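Local coordinates for protein adenosine kinase, putative (Trypanosoma brucei, PDB 3OTX) that probably catalyses the magnesium-dependent transfer of a phosphate from ATP to adenosine, giving AMP and ADP in the purine salvage pathway, at residues 195-200 against 220-225; 244-249 against 263-268. The protein carries 1 engineered substitution. One frame throughout, in Å; residues are numbered along the deposited sequence. Where two conformers were deposited one is given.

Interaction 1: residues 195-200 against 220-225; sequences MINLSA and IIVANR. With AP5 (bis(adenosine)-5'-pentaphosphate), chain C.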
ATOM      1  N   MET A 195      -1.233   5.125  10.079  1.00 12.62           N
ATOM      2  CA  MET A 195      -1.410   3.740   9.672  0.50 13.35           C
ATOM      3  C   MET A 195      -0.315   3.353   8.699  1.00 12.43           C
ATOM      4  O   MET A 195       0.044   4.140   7.827  1.00 11.96           O
ATOM      5  CB  MET A 195      -2.757   3.557   8.977  0.50 15.32           C
ATOM      6  CG  MET A 195      -3.918   4.236   9.659  0.50 23.45           C
ATOM      7  SD  MET A 195      -5.372   4.074   8.635  0.50 29.71           S
ATOM      8  CE  MET A 195      -5.272   2.331   8.271  0.50 17.57           C
ATOM      9  N   ILE A 196       0.188   2.137   8.842  1.00 12.18           N
ATOM     10  CA  ILE A 196       1.158   1.598   7.885  0.50 13.40           C
ATOM     11  C   ILE A 196       0.734   0.222   7.429  1.00 13.72           C
ATOM     12  O   ILE A 196       0.034  -0.502   8.172  1.00 15.49           O
ATOM     13  CB  ILE A 196       2.575   1.484   8.470  0.50 17.13           C
ATOM     14  CG1 ILE A 196       2.604   0.659   9.761  0.50 25.38           C
ATOM     15  CG2 ILE A 196       3.165   2.822   8.691  0.50 16.78           C
ATOM     16  CD1 ILE A 196       3.966   0.612  10.389  0.50 30.97           C
ATOM     17  N   ASN A 197       1.132  -0.149   6.219  1.00 13.33           N
ATOM     18  CA  ASN A 197       1.046  -1.527   5.768  0.50 14.95           C
ATOM     19  C   ASN A 197       2.456  -2.094   5.801  1.00 14.60           C
ATOM     20  O   ASN A 197       3.385  -1.381   5.507  1.00 15.59           O
ATOM     21  CB  ASN A 197       0.454  -1.553   4.351  0.50 18.04           C
ATOM     22  CG  ASN A 197       0.464  -2.941   3.718  0.50 16.26           C
ATOM     23  OD1 ASN A 197       1.066  -3.132   2.679  0.50 22.13           O
ATOM     24  ND2 ASN A 197      -0.191  -3.896   4.347  0.50 32.06           N
ATOM     25  N   LEU A 198       2.599  -3.375   6.108  1.00 13.29           N
ATOM     26  CA  LEU A 198       3.925  -3.986   6.112  1.00 13.68           C
ATOM     27  C   LEU A 198       4.532  -4.198   4.725  1.00 16.14           C
ATOM     28  O   LEU A 198       5.749  -4.363   4.611  1.00 15.82           O
ATOM     29  CB  LEU A 198       3.891  -5.288   6.917  1.00 14.32           C
ATOM     30  CG  LEU A 198       3.558  -5.122   8.408  1.00 16.20           C
ATOM     31  CD1 LEU A 198       3.756  -6.459   9.126  1.00 15.24           C
ATOM     32  CD2 LEU A 198       4.453  -4.020   9.034  1.00 15.06           C
ATOM     33  N   SER A 199       3.677  -4.215   3.691  1.00 13.72           N
ATOM     34  CA  SER A 199       4.064  -4.214   2.238  1.00 14.97           C
ATOM     35  C   SER A 199       4.737  -5.449   1.677  1.00 15.88           C
ATOM     36  O   SER A 199       4.337  -5.935   0.611  1.00 16.81           O
ATOM     37  CB  SER A 199       4.926  -2.998   1.876  1.00 14.35           C
ATOM     38  OG  SER A 199       4.219  -1.770   2.034  1.00 15.01           O
ATOM     39  N   ALA A 200       5.789  -5.928   2.321  1.00 14.31           N
ATOM     40  CA  ALA A 200       6.520  -7.079   1.794  1.00 15.81           C
ATOM     41  C   ALA A 200       7.395  -7.687   2.844  1.00 18.41           C
ATOM     42  O   ALA A 200       7.960  -6.971   3.672  1.00 17.41           O
ATOM     43  CB  ALA A 200       7.386  -6.648   0.569  1.00 17.47           C
ATOM     44  N   ILE A 220      -2.392   1.925  13.471  1.00 11.45           N
ATOM     45  CA  ILE A 220      -2.976   0.758  12.838  1.00 13.62           C
ATOM     46  C   ILE A 220      -1.902   0.137  11.938  1.00 13.01           C
ATOM     47  O   ILE A 220      -1.303   0.813  11.112  1.00 12.14           O
ATOM     48  CB  ILE A 220      -4.229   1.128  12.023  1.00 14.73           C
ATOM     49  CG1 ILE A 220      -5.249   1.866  12.913  1.00 15.91           C
ATOM     50  CG2 ILE A 220      -4.817  -0.118  11.370  1.00 17.04           C
ATOM     51  CD1 ILE A 220      -6.680   1.781  12.418  1.00 19.96           C
ATOM     52  N   ILE A 221      -1.664  -1.150  12.149  1.00 13.54           N
ATOM     53  CA  ILE A 221      -0.753  -1.910  11.338  1.00 15.62           C
ATOM     54  C   ILE A 221      -1.587  -2.881  10.517  1.00 15.61           C
ATOM     55  O   ILE A 221      -2.369  -3.651  11.072  1.00 15.00           O
ATOM     56  CB  ILE A 221       0.210  -2.734  12.188  1.00 16.58           C
ATOM     57  CG1 ILE A 221       1.044  -1.820  13.122  1.00 17.03           C
ATOM     58  CG2 ILE A 221       1.084  -3.617  11.267  1.00 17.59           C
ATOM     59  CD1 ILE A 221       1.777  -2.560  14.221  1.00 23.37           C
ATOM     60  N   VAL A 222      -1.415  -2.834   9.194  1.00 12.86           N
ATOM     61  CA  VAL A 222      -2.182  -3.696   8.283  1.00 13.91           C
ATOM     62  C   VAL A 222      -1.165  -4.562   7.524  1.00 13.81           C
ATOM     63  O   VAL A 222      -0.095  -4.080   7.129  1.00 14.12           O
ATOM     64  CB  VAL A 222      -3.012  -2.843   7.301  1.00 13.27           C
ATOM     65  CG1 VAL A 222      -3.793  -3.729   6.311  1.00 18.75           C
ATOM     66  CG2 VAL A 222      -4.005  -1.987   8.070  1.00 15.50           C
ATOM     67  N   ALA A 223      -1.463  -5.856   7.368  1.00 13.95           N
ATOM     68  CA  ALA A 223      -0.602  -6.746   6.586  1.00 13.32           C
ATOM     69  C   ALA A 223      -1.388  -7.944   6.103  1.00 15.22           C
ATOM     70  O   ALA A 223      -2.538  -8.100   6.440  1.00 15.80           O
ATOM     71  CB  ALA A 223       0.564  -7.222   7.409  1.00 15.20           C
ATOM     72  N   ASN A 224      -0.758  -8.776   5.294  1.00 15.08           N
ATOM     73  CA  ASN A 224      -1.336 -10.067   4.968  1.00 14.24           C
ATOM     74  C   ASN A 224      -0.746 -11.188   5.825  1.00 18.15           C
ATOM     75  O   ASN A 224       0.115 -10.952   6.674  1.00 15.97           O
ATOM     76  CB  ASN A 224      -1.177 -10.358   3.466  1.00 14.96           C
ATOM     77  CG  ASN A 224       0.262 -10.511   3.055  1.00 19.12           C
ATOM     78  OD1 ASN A 224       1.164 -10.563   3.895  1.00 15.64           O
ATOM     79  ND2 ASN A 224       0.496 -10.583   1.757  1.00 21.16           N
ATOM     80  N   ARG A 225      -1.174 -12.419   5.548  1.00 19.38           N
ATOM     81  CA  ARG A 225      -0.776 -13.581   6.354  1.00 19.63           C
ATOM     82  C   ARG A 225       0.754 -13.767   6.325  1.00 19.02           C
ATOM     83  O   ARG A 225       1.406 -14.011   7.356  1.00 20.70           O
ATOM     84  CB  ARG A 225      -1.460 -14.831   5.786  1.00 20.33           C
ATOM     85  CG  ARG A 225      -1.351 -16.038   6.702  1.00 27.11           C
ATOM     86  CD  ARG A 225      -1.561 -17.346   5.941  1.00 25.27           C
ATOM     87  NE  ARG A 225      -2.967 -17.701   5.673  1.00 33.34           N
ATOM     88  CZ  ARG A 225      -3.642 -17.390   4.569  1.00 34.26           C
ATOM     89  NH1 ARG A 225      -3.066 -16.653   3.618  1.00 39.29           N
ATOM     90  NH2 ARG A 225      -4.908 -17.817   4.412  1.00 19.77           N
TER
HETATM   91  PA  AP5 C 346      -4.965 -11.027   0.503  1.00 14.08           P
HETATM   92  O1A AP5 C 346      -4.623 -12.165  -0.453  1.00 14.78           O
HETATM   93  O2A AP5 C 346      -4.778 -11.371   1.967  1.00 15.80           O
HETATM   94  O3A AP5 C 346      -4.105  -9.691   0.239  1.00 14.22           O
HETATM   95  PB  AP5 C 346      -2.549  -9.608  -0.183  1.00 14.59           P
HETATM   96  O1B AP5 C 346      -1.802 -10.871   0.113  1.00 15.34           O
HETATM   97  O2B AP5 C 346      -2.023  -8.342   0.399  1.00 16.02           O
HETATM   98  O3B AP5 C 346      -2.742  -9.458  -1.757  1.00 15.66           O
HETATM   99  PG  AP5 C 346      -1.776  -9.690  -3.002  1.00 20.12           P
HETATM  100  O1G AP5 C 346      -2.655  -9.978  -4.180  1.00 28.34           O
HETATM  101  O2G AP5 C 346      -0.801 -10.836  -2.846  1.00 21.35           O
HETATM  102  O3G AP5 C 346      -1.168  -8.268  -3.132  1.00 19.99           O
HETATM  103  PD  AP5 C 346      -0.079  -7.684  -4.175  1.00 19.89           P
HETATM  104  O1D AP5 C 346       0.420  -8.704  -5.182  1.00 21.05           O
HETATM  105  O2D AP5 C 346       0.926  -6.962  -3.322  1.00 20.75           O
HETATM  106  O3D AP5 C 346      -0.996  -6.659  -5.013  1.00 16.42           O
HETATM  107  PE  AP5 C 346      -1.314  -5.128  -4.614  1.00 18.91           P
HETATM  108  O1E AP5 C 346      -1.531  -5.028  -3.131  1.00 20.09           O
HETATM  109  O2E AP5 C 346      -2.413  -4.597  -5.532  1.00 21.15           O
HETATM  110  O5F AP5 C 346      -6.449 -10.533   0.149  1.00 13.22           O
HETATM  111  C5F AP5 C 346      -6.994  -9.361   0.755  1.00 13.47           C
HETATM  112  C4F AP5 C 346      -8.500  -9.444   0.710  1.00 11.80           C
HETATM  113  O4F AP5 C 346      -8.938  -9.665  -0.638  1.00 15.07           O
HETATM  114  C3F AP5 C 346      -9.097 -10.628   1.465  1.00 14.08           C
HETATM  115  O3F AP5 C 346      -9.295 -10.282   2.814  1.00 15.69           O
HETATM  116  C2F AP5 C 346     -10.354 -10.929   0.701  1.00 17.57           C
HETATM  117  O2F AP5 C 346     -11.373 -10.045   1.094  1.00 17.61           O
HETATM  118  C1F AP5 C 346      -9.964 -10.574  -0.737  1.00 14.42           C
HETATM  119  N9A AP5 C 346      -9.452 -11.736  -1.519  1.00 15.43           N
HETATM  120  C8A AP5 C 346      -8.131 -11.960  -1.919  1.00 13.65           C
HETATM  121  N7A AP5 C 346      -8.107 -13.121  -2.630  1.00 16.39           N
HETATM  122  C5A AP5 C 346      -9.365 -13.616  -2.700  1.00 16.49           C
HETATM  123  C6A AP5 C 346      -9.921 -14.716  -3.316  1.00 22.18           C
HETATM  124  N6A AP5 C 346      -9.206 -15.514  -4.114  1.00 26.43           N
HETATM  125  N1A AP5 C 346     -11.274 -14.926  -3.203  1.00 25.29           N
HETATM  126  C2A AP5 C 346     -12.097 -14.053  -2.509  1.00 25.08           C
HETATM  127  N3A AP5 C 346     -11.530 -12.950  -1.908  1.00 18.78           N
HETATM  128  C4A AP5 C 346     -10.206 -12.724  -2.019  1.00 17.69           C
HETATM  129  O5J AP5 C 346       0.077  -4.356  -4.943  1.00 19.13           O
HETATM  130  C5J AP5 C 346       0.571  -4.333  -6.271  1.00 17.96           C
HETATM  131  C4J AP5 C 346       1.281  -2.996  -6.397  1.00 11.65           C
HETATM  132  O4J AP5 C 346       2.507  -2.999  -5.648  1.00 15.56           O
HETATM  133  C3J AP5 C 346       1.746  -2.677  -7.821  1.00 12.83           C
HETATM  134  O3J AP5 C 346       0.859  -1.695  -8.357  1.00 14.33           O
HETATM  135  C2J AP5 C 346       3.189  -2.172  -7.659  1.00 14.02           C
HETATM  136  O2J AP5 C 346       3.455  -0.967  -8.367  1.00 14.13           O
HETATM  137  C1J AP5 C 346       3.277  -1.947  -6.169  1.00 14.74           C
HETATM  138  N9B AP5 C 346       4.651  -1.987  -5.647  1.00 10.32           N
HETATM  139  C8B AP5 C 346       5.509  -3.046  -5.764  1.00 11.93           C
HETATM  140  N7B AP5 C 346       6.683  -2.668  -5.193  1.00 14.87           N
HETATM  141  C5B AP5 C 346       6.559  -1.388  -4.721  1.00  9.35           C
HETATM  142  C6B AP5 C 346       7.437  -0.529  -4.049  1.00 10.20           C
HETATM  143  N6B AP5 C 346       8.723  -0.823  -3.796  1.00 11.62           N
HETATM  144  N1B AP5 C 346       6.954   0.718  -3.762  1.00 11.27           N
HETATM  145  C2B AP5 C 346       5.659   1.123  -3.991  1.00 11.88           C
HETATM  146  N3B AP5 C 346       4.809   0.293  -4.692  1.00 11.58           N
HETATM  147  C4B AP5 C 346       5.262  -0.957  -5.009  1.00  9.40           C
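I196 exchanges two backbone hydrogen bonds with the strand opposite: its N donates to I220 O (3.0 Å), and its O accepts from V222 N (2.9 Å). One residue of 195-200 thus bonds to the residues before and after its partner I221, the pattern of parallel pairing, and the strand axes run nearly parallel. L198 N continues the ladder to V222 O at 3.0 Å, just past the last bridge.

In the conformer given, V222 O also takes a weak side-chain bond from N197 ND2, 2.8 Å long but bent to 129° at the hydrogen. With chi1 at 174°, CG of N197 lies opposite its own backbone N, which places ND2 within bonding distance of V222 O; OD1 of the same conformer turns the other way and weakly accepts S199 N.

Apolar contacts accompany the ladder. M195 and I220 run side by side on the face of N197 and V222, with M195 CG 3.9 Å from I220 CB in the modelled conformer. Past the last bridge, L198 spreads its two methyls, CD1 to A223 CB (3.7 Å) and CD2 to I221 CG2 (4.1 Å).

At the strand end N224 ND2 donates to AP5 O1B over 2.8 Å, nearly straight at 165°, while OD1 caps E227 N at the start of helix 225-235.

These are central parallel strands of the ribokinase-type sheet: 193-197 is flanked by 165-169, 220-224 by 262-267, and helix 300-311 packs on M195 and I220.

Interaction 2: residues 244-249 against 263-268; sequences EIARRA and VVFTRD. With AP5 (bis(adenosine)-5'-pentaphosphate), chain C.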
ATOM      1  N   GLU A 244      -2.460 -14.971  17.146  1.00 21.03           N
ATOM      2  CA  GLU A 244      -1.484 -14.722  18.230  1.00 23.10           C
ATOM      3  C   GLU A 244      -0.510 -13.610  17.834  1.00 23.41           C
ATOM      4  O   GLU A 244      -0.194 -12.740  18.635  1.00 22.72           O
ATOM      5  CB  GLU A 244      -0.744 -16.022  18.613  1.00 23.68           C
ATOM      6  CG  GLU A 244       0.318 -15.870  19.703  1.00 26.50           C
ATOM      7  CD  GLU A 244      -0.252 -15.379  21.032  1.00 30.62           C
ATOM      8  OE1 GLU A 244      -1.484 -15.457  21.242  1.00 28.94           O
ATOM      9  OE2 GLU A 244       0.549 -14.887  21.848  1.00 27.10           O
ATOM     10  N   ILE A 245      -0.064 -13.616  16.580  1.00 19.54           N
ATOM     11  CA  ILE A 245       0.810 -12.541  16.089  1.00 20.39           C
ATOM     12  C   ILE A 245       0.123 -11.189  16.224  1.00 22.36           C
ATOM     13  O   ILE A 245       0.736 -10.213  16.684  1.00 21.89           O
ATOM     14  CB  ILE A 245       1.294 -12.822  14.641  1.00 17.72           C
ATOM     15  CG1 ILE A 245       2.064 -14.149  14.608  1.00 22.40           C
ATOM     16  CG2 ILE A 245       2.195 -11.692  14.121  1.00 16.18           C
ATOM     17  CD1 ILE A 245       2.300 -14.713  13.192  1.00 21.54           C
ATOM     18  N   ALA A 246      -1.147 -11.118  15.834  1.00 20.11           N
ATOM     19  CA  ALA A 246      -1.933  -9.890  15.984  1.00 19.71           C
ATOM     20  C   ALA A 246      -2.059  -9.443  17.457  1.00 18.55           C
ATOM     21  O   ALA A 246      -1.838  -8.263  17.759  1.00 18.60           O
ATOM     22  CB  ALA A 246      -3.312 -10.018  15.307  1.00 21.86           C
ATOM     23  N   ARG A 247      -2.381 -10.381  18.356  1.00 17.98           N
ATOM     24  CA  ARG A 247      -2.468 -10.114  19.794  1.00 22.54           C
ATOM     25  C   ARG A 247      -1.173  -9.478  20.277  1.00 23.20           C
ATOM     26  O   ARG A 247      -1.182  -8.443  20.966  1.00 22.72           O
ATOM     27  CB  ARG A 247      -2.710 -11.450  20.524  1.00 22.29           C
ATOM     28  CG  ARG A 247      -3.011 -11.378  22.007  1.00 30.36           C
ATOM     29  CD  ARG A 247      -3.512 -12.760  22.475  1.00 31.45           C
ATOM     30  NE  ARG A 247      -4.898 -12.998  22.060  1.00 43.94           N
ATOM     31  CZ  ARG A 247      -5.326 -13.970  21.250  1.00 41.20           C
ATOM     32  NH1 ARG A 247      -4.497 -14.878  20.729  1.00 34.12           N
ATOM     33  NH2 ARG A 247      -6.618 -14.040  20.969  1.00 43.83           N
ATOM     34  N   ARG A 248      -0.056 -10.099  19.924  1.00 21.20           N
ATOM     35  CA  ARG A 248       1.250  -9.604  20.374  1.00 23.52           C
ATOM     36  C   ARG A 248       1.629  -8.248  19.714  1.00 22.75           C
ATOM     37  O   ARG A 248       2.312  -7.415  20.324  1.00 22.71           O
ATOM     38  CB  ARG A 248       2.343 -10.641  20.132  1.00 20.09           C
ATOM     39  CG  ARG A 248       2.167 -11.959  20.834  1.00 21.78           C
ATOM     40  CD  ARG A 248       3.329 -12.865  20.528  1.00 23.59           C
ATOM     41  NE  ARG A 248       3.105 -14.220  21.022  1.00 23.67           N
ATOM     42  CZ  ARG A 248       4.028 -15.172  21.062  1.00 20.96           C
ATOM     43  NH1 ARG A 248       5.264 -14.920  20.642  1.00 26.11           N
ATOM     44  NH2 ARG A 248       3.722 -16.373  21.533  1.00 23.70           N
ATOM     45  N   ALA A 249       1.217  -8.012  18.475  1.00 18.49           N
ATOM     46  CA  ALA A 249       1.548  -6.722  17.836  1.00 16.54           C
ATOM     47  C   ALA A 249       0.759  -5.614  18.501  1.00 21.87           C
ATOM     48  O   ALA A 249       1.155  -4.448  18.465  1.00 23.04           O
ATOM     49  CB  ALA A 249       1.228  -6.779  16.342  1.00 16.93           C
ATOM     50  N   VAL A 263      -4.525  -3.979  14.862  1.00 16.05           N
ATOM     51  CA  VAL A 263      -3.766  -4.783  13.927  1.00 18.07           C
ATOM     52  C   VAL A 263      -4.760  -5.525  13.040  1.00 17.43           C
ATOM     53  O   VAL A 263      -5.724  -6.119  13.538  1.00 17.68           O
ATOM     54  CB  VAL A 263      -2.812  -5.744  14.666  1.00 17.08           C
ATOM     55  CG1 VAL A 263      -1.994  -6.580  13.713  1.00 21.10           C
ATOM     56  CG2 VAL A 263      -1.837  -4.955  15.599  1.00 18.96           C
ATOM     57  N   VAL A 264      -4.531  -5.483  11.726  1.00 14.83           N
ATOM     58  CA  VAL A 264      -5.440  -6.100  10.757  1.00 13.50           C
ATOM     59  C   VAL A 264      -4.603  -6.965   9.825  1.00 14.51           C
ATOM     60  O   VAL A 264      -3.766  -6.432   9.101  1.00 16.24           O
ATOM     61  CB  VAL A 264      -6.118  -5.013   9.891  1.00 16.01           C
ATOM     62  CG1 VAL A 264      -7.080  -5.647   8.864  1.00 17.40           C
ATOM     63  CG2 VAL A 264      -6.869  -3.992  10.760  1.00 17.05           C
ATOM     64  N   PHE A 265      -4.828  -8.275   9.820  1.00 13.03           N
ATOM     65  CA  PHE A 265      -4.082  -9.195   8.950  1.00 14.19           C
ATOM     66  C   PHE A 265      -5.074  -9.937   8.060  1.00 13.55           C
ATOM     67  O   PHE A 265      -5.926 -10.699   8.552  1.00 15.28           O
ATOM     68  CB  PHE A 265      -3.296 -10.249   9.757  1.00 15.62           C
ATOM     69  CG  PHE A 265      -2.163  -9.706  10.569  1.00 17.17           C
ATOM     70  CD1 PHE A 265      -1.404  -8.631  10.110  1.00 15.42           C
ATOM     71  CD2 PHE A 265      -1.824 -10.322  11.787  1.00 17.52           C
ATOM     72  CE1 PHE A 265      -0.320  -8.155  10.860  1.00 16.02           C
ATOM     73  CE2 PHE A 265      -0.742  -9.853  12.540  1.00 19.33           C
ATOM     74  CZ  PHE A 265      -0.010  -8.762  12.064  1.00 16.03           C
ATOM     75  N   THR A 266      -4.953  -9.714   6.759  1.00 13.82           N
ATOM     76  CA  THR A 266      -5.812 -10.369   5.789  1.00 12.69           C
ATOM     77  C   THR A 266      -5.268 -11.754   5.456  1.00 16.14           C
ATOM     78  O   THR A 266      -4.057 -12.019   5.578  1.00 16.13           O
ATOM     79  CB  THR A 266      -5.981  -9.544   4.497  1.00 15.38           C
ATOM     80  OG1 THR A 266      -4.695  -9.353   3.885  1.00 13.68           O
ATOM     81  CG2 THR A 266      -6.568  -8.167   4.804  1.00 16.46           C
ATOM     82  N   ARG A 267      -6.190 -12.630   5.029  1.00 16.20           N
ATOM     83  CA  ARG A 267      -5.864 -14.029   4.829  1.00 15.89           C
ATOM     84  C   ARG A 267      -6.457 -14.607   3.549  1.00 14.93           C
ATOM     85  O   ARG A 267      -6.844 -15.763   3.524  1.00 15.53           O
ATOM     86  CB  ARG A 267      -6.247 -14.872   6.060  1.00 16.00           C
ATOM     87  CG  ARG A 267      -5.439 -14.454   7.321  1.00 15.14           C
ATOM     88  CD  ARG A 267      -5.493 -15.564   8.339  1.00 16.42           C
ATOM     89  NE  ARG A 267      -6.861 -15.704   8.805  1.00 17.83           N
ATOM     90  CZ  ARG A 267      -7.186 -16.389   9.894  1.00 25.74           C
ATOM     91  NH1 ARG A 267      -6.236 -17.009  10.593  1.00 26.96           N
ATOM     92  NH2 ARG A 267      -8.452 -16.465  10.283  1.00 28.24           N
ATOM     93  N   ASP A 268      -6.418 -13.819   2.476  1.00 13.44           N
ATOM     94  CA  ASP A 268      -7.097 -14.145   1.186  1.00 14.18           C
ATOM     95  C   ASP A 268      -8.542 -14.659   1.360  1.00 14.71           C
ATOM     96  O   ASP A 268      -9.398 -13.862   1.785  1.00 16.23           O
ATOM     97  CB  ASP A 268      -6.255 -15.028   0.221  1.00 18.51           C
ATOM     98  CG  ASP A 268      -5.738 -16.297   0.861  1.00 16.62           C
ATOM     99  OD1 ASP A 268      -6.412 -17.340   0.773  1.00 16.13           O
ATOM    100  OD2 ASP A 268      -4.652 -16.227   1.482  1.00 22.18           O
TER
HETATM  101  PA  AP5 C 346      -4.965 -11.027   0.503  1.00 14.08           P
HETATM  102  O1A AP5 C 346      -4.623 -12.165  -0.453  1.00 14.78           O
HETATM  103  O2A AP5 C 346      -4.778 -11.371   1.967  1.00 15.80           O
HETATM  104  O3A AP5 C 346      -4.105  -9.691   0.239  1.00 14.22           O
HETATM  105  PB  AP5 C 346      -2.549  -9.608  -0.183  1.00 14.59           P
HETATM  106  O1B AP5 C 346      -1.802 -10.871   0.113  1.00 15.34           O
HETATM  107  O2B AP5 C 346      -2.023  -8.342   0.399  1.00 16.02           O
HETATM  108  O3B AP5 C 346      -2.742  -9.458  -1.757  1.00 15.66           O
HETATM  109  PG  AP5 C 346      -1.776  -9.690  -3.002  1.00 20.12           P
HETATM  110  O1G AP5 C 346      -2.655  -9.978  -4.180  1.00 28.34           O
HETATM  111  O2G AP5 C 346      -0.801 -10.836  -2.846  1.00 21.35           O
HETATM  112  O3G AP5 C 346      -1.168  -8.268  -3.132  1.00 19.99           O
HETATM  113  PD  AP5 C 346      -0.079  -7.684  -4.175  1.00 19.89           P
HETATM  114  O1D AP5 C 346       0.420  -8.704  -5.182  1.00 21.05           O
HETATM  115  O2D AP5 C 346       0.926  -6.962  -3.322  1.00 20.75           O
HETATM  116  O3D AP5 C 346      -0.996  -6.659  -5.013  1.00 16.42           O
HETATM  117  PE  AP5 C 346      -1.314  -5.128  -4.614  1.00 18.91           P
HETATM  118  O1E AP5 C 346      -1.531  -5.028  -3.131  1.00 20.09           O
HETATM  119  O2E AP5 C 346      -2.413  -4.597  -5.532  1.00 21.15           O
HETATM  120  O5F AP5 C 346      -6.449 -10.533   0.149  1.00 13.22           O
HETATM  121  C5F AP5 C 346      -6.994  -9.361   0.755  1.00 13.47           C
HETATM  122  C4F AP5 C 346      -8.500  -9.444   0.710  1.00 11.80           C
HETATM  123  O4F AP5 C 346      -8.938  -9.665  -0.638  1.00 15.07           O
HETATM  124  C3F AP5 C 346      -9.097 -10.628   1.465  1.00 14.08           C
HETATM  125  O3F AP5 C 346      -9.295 -10.282   2.814  1.00 15.69           O
HETATM  126  C2F AP5 C 346     -10.354 -10.929   0.701  1.00 17.57           C
HETATM  127  O2F AP5 C 346     -11.373 -10.045   1.094  1.00 17.61           O
HETATM  128  C1F AP5 C 346      -9.964 -10.574  -0.737  1.00 14.42           C
HETATM  129  N9A AP5 C 346      -9.452 -11.736  -1.519  1.00 15.43           N
HETATM  130  C8A AP5 C 346      -8.131 -11.960  -1.919  1.00 13.65           C
HETATM  131  N7A AP5 C 346      -8.107 -13.121  -2.630  1.00 16.39           N
HETATM  132  C5A AP5 C 346      -9.365 -13.616  -2.700  1.00 16.49           C
HETATM  133  C6A AP5 C 346      -9.921 -14.716  -3.316  1.00 22.18           C
HETATM  134  N6A AP5 C 346      -9.206 -15.514  -4.114  1.00 26.43           N
HETATM  135  N1A AP5 C 346     -11.274 -14.926  -3.203  1.00 25.29           N
HETATM  136  C2A AP5 C 346     -12.097 -14.053  -2.509  1.00 25.08           C
HETATM  137  N3A AP5 C 346     -11.530 -12.950  -1.908  1.00 18.78           N
HETATM  138  C4A AP5 C 346     -10.206 -12.724  -2.019  1.00 17.69           C
HETATM  139  O5J AP5 C 346       0.077  -4.356  -4.943  1.00 19.13           O
HETATM  140  C5J AP5 C 346       0.571  -4.333  -6.271  1.00 17.96           C
HETATM  141  C4J AP5 C 346       1.281  -2.996  -6.397  1.00 11.65           C
HETATM  142  O4J AP5 C 346       2.507  -2.999  -5.648  1.00 15.56           O
HETATM  143  C3J AP5 C 346       1.746  -2.677  -7.821  1.00 12.83           C
HETATM  144  O3J AP5 C 346       0.859  -1.695  -8.357  1.00 14.33           O
HETATM  145  C2J AP5 C 346       3.189  -2.172  -7.659  1.00 14.02           C
HETATM  146  O2J AP5 C 346       3.455  -0.967  -8.367  1.00 14.13           O
HETATM  147  C1J AP5 C 346       3.277  -1.947  -6.169  1.00 14.74           C
HETATM  148  N9B AP5 C 346       4.651  -1.987  -5.647  1.00 10.32           N
HETATM  149  C8B AP5 C 346       5.509  -3.046  -5.764  1.00 11.93           C
HETATM  150  N7B AP5 C 346       6.683  -2.668  -5.193  1.00 14.87           N
HETATM  151  C5B AP5 C 346       6.559  -1.388  -4.721  1.00  9.35           C
HETATM  152  C6B AP5 C 346       7.437  -0.529  -4.049  1.00 10.20           C
HETATM  153  N6B AP5 C 346       8.723  -0.823  -3.796  1.00 11.62           N
HETATM  154  N1B AP5 C 346       6.954   0.718  -3.762  1.00 11.27           N
HETATM  155  C2B AP5 C 346       5.659   1.123  -3.991  1.00 11.88           C
HETATM  156  N3B AP5 C 346       4.809   0.293  -4.692  1.00 11.58           N
HETATM  157  C4B AP5 C 346       5.262  -0.957  -5.009  1.00  9.40           C
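The ring of F265 presents its CE2 corner to helix 242-251, where A246 meets it with both backbone and side chain. A246 N lies at the ring edge, near its plane, 3.6 Å from CE2, and A246 CB comes within 3.8 Å of the same carbon. I245 approaches that corner as well: its CG2 stands 3.8 Å from F265 CE2, oblique to the ring, and the two side chains cross at about a right angle. CG2 is the isoleucine branch lying opposite the backbone N, since CG1 takes chi1 of -59°.

V263, two residues earlier and on the same side of the strand, divides its methyls between two tasks. CG1 sits 3.4 Å above one face of the F265 ring, offset toward the rim, and also touches A246 CB. CG2 reaches the next turn of the helix, 3.6 Å from A249 CB. Small alanines face the larger V263 and F265, and the axes of helix 244-249 and strand 263-267 approach to 8.5 Å.

Helix and strand run almost antiparallel, at 158°, as when a helix returns over a parallel sheet before the next strand. This is the layered alpha/beta packing of the PfkB family, with the helix on one face and V264, directed away from it, touching F303 and F307 of helix 300-311 on the other.

Away from the strand, E244 makes salt bridges to two arginines: its OE2 accepts R248 NE through the anti lone pair, and its OE1 accepts R247 NH1, each oxygen in the plane of the respective guanidinium. At the far end of 263-268, T266 OG1 (2.8 Å) and D268 N (3.0 Å) both donate to AP5 O2A, two bonds gripping one phosphate oxygen.

In the fold
Following the chain from the N terminus, strand 193-197 is the first element of the two contacts; the 19 residues between 195-200 and 220-225 are mainly helical, and strand 220-224 closes interaction 1. Helix 225-235 follows, then helix 242-251; 13 residues separate 244-249 from 263-268, where interaction 2 closes. The two loops are in series, neither nested nor crossed, with centres about 9 Å apart. They join because strands 220-224 and 262-267 are neighbours in one sheet, where I221 O and V264 N lie 2.9 Å apart. A salt bridge from R225 NH1 to D268 OD2 ties the ends of the two segments, close to where both contacts hold the AP5 phosphates.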